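Local atomic coordinates of 2-dehydropantoate 2-reductase (Enterococcus faecium, PDB entry 3WFI), a protein that acts as a D-mandelate dehydrogenase of the ketopantoate reductase family, using an NAD(H) coenzyme bound to a Rossmann fold to interconvert 2-keto and D-2-hydroxy acids. Residues 186-190 against 240-245. Numbering follows the deposited sequence.
Sequences RKACV and EVIAHC
Arg186 reaches across from helix 180-191 to helix 238-246 and is gripped in two ways at once, at its edge by Glu240 and over one face by His244. With CG anti to the backbone N and the chain extended through to NE, its guanidinium is carried beyond Val241 and alongside the carboxylate. The grip is side-on and bidentate. Arg186 NE gives its hydrogen to Glu240 OE1 at 2.8 Å. Arg186 NH2 does the same to Glu240 OE2 at 2.9 Å, and this second bond is nearly straight, at 170°. Both oxygens are met on their syn sides and lie close to the guanidinium plane. Glu240 can present them because its chain bends at chi2 (-75°), folding the carboxylate back toward the arginine.

The His244 imidazole lies almost parallel to the guanidinium, tilted by 14°, with the two centres 3.5 Å apart. NH2 sits over the ring near its rim; its approach to ND1 belongs to this stack and is not a hydrogen bond. Val190 also meets the ring, bringing CG2 to 3.4 Å from His244 CD2.

Deeper in, the contact becomes apolar. Cys189 CB packs against Val241 CG1 at 3.5 Å, while Cys245 SG settles beside Cys189 CB and Val190 CG2. Phe225, Val222 and Val218 of helix 214-231 pack on this layer, and both helices belong to the all-helical C-terminal domain.

Chemically, the pair is graded from a sulfur- and methyl-lined interior to a partly exposed polar margin. Two directional bonds fix the rotation of the guanidinium and keep its face turned to the imidazole; the carboxylate probably balances its charge, an arrangement that would probably suit a neutral imidazole better than a protonated one.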
loop_
_atom_site.group_PDB
_atom_site.type_symbol
_atom_site.label_atom_id
_atom_site.label_comp_id
_atom_site.label_asym_id
_atom_site.label_seq_id
_atom_site.Cartn_x
_atom_site.Cartn_y
_atom_site.Cartn_z
ATOM N N ARG B 186 9.967 -18.204 -7.700
ATOM C CA ARG B 186 10.355 -18.152 -6.286
ATOM C C ARG B 186 11.219 -16.932 -5.990
ATOM O O ARG B 186 10.996 -16.215 -5.011
ATOM C CB ARG B 186 11.113 -19.435 -5.910
ATOM C CG ARG B 186 11.615 -19.514 -4.473
ATOM C CD ARG B 186 11.944 -20.973 -4.171
ATOM N NE ARG B 186 12.571 -21.220 -2.877
ATOM C CZ ARG B 186 13.867 -21.076 -2.617
ATOM N NH1 ARG B 186 14.703 -20.600 -3.538
ATOM N NH2 ARG B 186 14.326 -21.385 -1.406
ATOM N N LYS B 187 12.213 -16.688 -6.838
ATOM C CA LYS B 187 13.010 -15.479 -6.718
ATOM C C LYS B 187 12.148 -14.204 -6.864
ATOM O O LYS B 187 12.371 -13.213 -6.174
ATOM C CB LYS B 187 14.140 -15.490 -7.750
ATOM C CG LYS B 187 14.966 -14.209 -7.821
ATOM C CD LYS B 187 15.566 -13.842 -6.471
ATOM C CE LYS B 187 16.495 -12.636 -6.579
ATOM N NZ LYS B 187 16.613 -11.918 -5.273
ATOM N N ALA B 188 11.203 -14.203 -7.797
ATOM C CA ALA B 188 10.378 -13.000 -8.016
ATOM C C ALA B 188 9.508 -12.683 -6.807
ATOM O O ALA B 188 9.212 -11.504 -6.549
ATOM C CB ALA B 188 9.524 -13.138 -9.273
ATOM N N CYS B 189 9.108 -13.727 -6.069
ATOM C CA CYS B 189 8.373 -13.536 -4.820
ATOM C C CYS B 189 9.226 -12.746 -3.811
ATOM O O CYS B 189 8.743 -11.811 -3.172
ATOM C CB CYS B 189 7.920 -14.884 -4.229
ATOM S SG CYS B 189 6.567 -15.688 -5.138
ATOM N N VAL B 190 10.506 -13.090 -3.698
ATOM C CA VAL B 190 11.435 -12.297 -2.876
ATOM C C VAL B 190 11.517 -10.858 -3.391
ATOM O O VAL B 190 11.476 -9.905 -2.612
ATOM C CB VAL B 190 12.858 -12.907 -2.856
ATOM C CG1 VAL B 190 13.778 -12.070 -1.983
ATOM C CG2 VAL B 190 12.826 -14.359 -2.387
ATOM N N GLU B 240 6.962 -22.711 1.781
ATOM C CA GLU B 240 8.413 -22.640 1.587
ATOM C C GLU B 240 8.805 -21.297 1.004
ATOM O O GLU B 240 9.739 -20.653 1.493
ATOM C CB GLU B 240 8.921 -23.771 0.701
ATOM C CG GLU B 240 10.435 -23.945 0.721
ATOM C CD GLU B 240 11.212 -22.883 -0.066
ATOM O OE1 GLU B 240 10.760 -22.445 -1.158
ATOM O OE2 GLU B 240 12.298 -22.483 0.405
ATOM N N VAL B 241 8.081 -20.856 -0.017
ATOM C CA VAL B 241 8.410 -19.581 -0.648
ATOM C C VAL B 241 8.299 -18.422 0.340
ATOM O O VAL B 241 9.176 -17.554 0.379
ATOM C CB VAL B 241 7.594 -19.340 -1.929
ATOM C CG1 VAL B 241 7.809 -17.926 -2.457
ATOM C CG2 VAL B 241 7.987 -20.365 -2.982
ATOM N N ILE B 242 7.246 -18.427 1.158
ATOM C CA ILE B 242 7.088 -17.441 2.215
ATOM C C ILE B 242 8.294 -17.477 3.166
ATOM O O ILE B 242 8.881 -16.436 3.477
ATOM C CB ILE B 242 5.775 -17.650 3.005
ATOM C CG1 ILE B 242 4.575 -17.301 2.124
ATOM C CG2 ILE B 242 5.754 -16.781 4.255
ATOM C CD1 ILE B 242 3.241 -17.835 2.615
ATOM N N ALA B 243 8.661 -18.669 3.625
ATOM C CA ALA B 243 9.832 -18.814 4.518
ATOM C C ALA B 243 11.100 -18.284 3.845
ATOM O O ALA B 243 11.929 -17.619 4.478
ATOM C CB ALA B 243 10.018 -20.267 4.934
ATOM N N HIS B 244 11.224 -18.539 2.549
ATOM C CA HIS B 244 12.384 -18.060 1.784
ATOM C C HIS B 244 12.441 -16.526 1.715
ATOM O O HIS B 244 13.506 -15.922 1.886
ATOM C CB HIS B 244 12.369 -18.662 0.379
ATOM C CG HIS B 244 13.517 -18.224 -0.477
ATOM N ND1 HIS B 244 14.829 -18.437 -0.120
ATOM C CD2 HIS B 244 13.551 -17.599 -1.679
ATOM C CE1 HIS B 244 15.627 -17.954 -1.058
ATOM N NE2 HIS B 244 14.877 -17.427 -2.008
ATOM N N CYS B 245 11.298 -15.893 1.454
ATOM C CA CYS B 245 11.197 -14.437 1.540
ATOM C C CYS B 245 11.615 -13.935 2.930
ATOM O O CYS B 245 12.384 -12.970 3.045
ATOM C CB CYS B 245 9.761 -13.987 1.245
ATOM S SG CYS B 245 9.246 -14.240 -0.463
#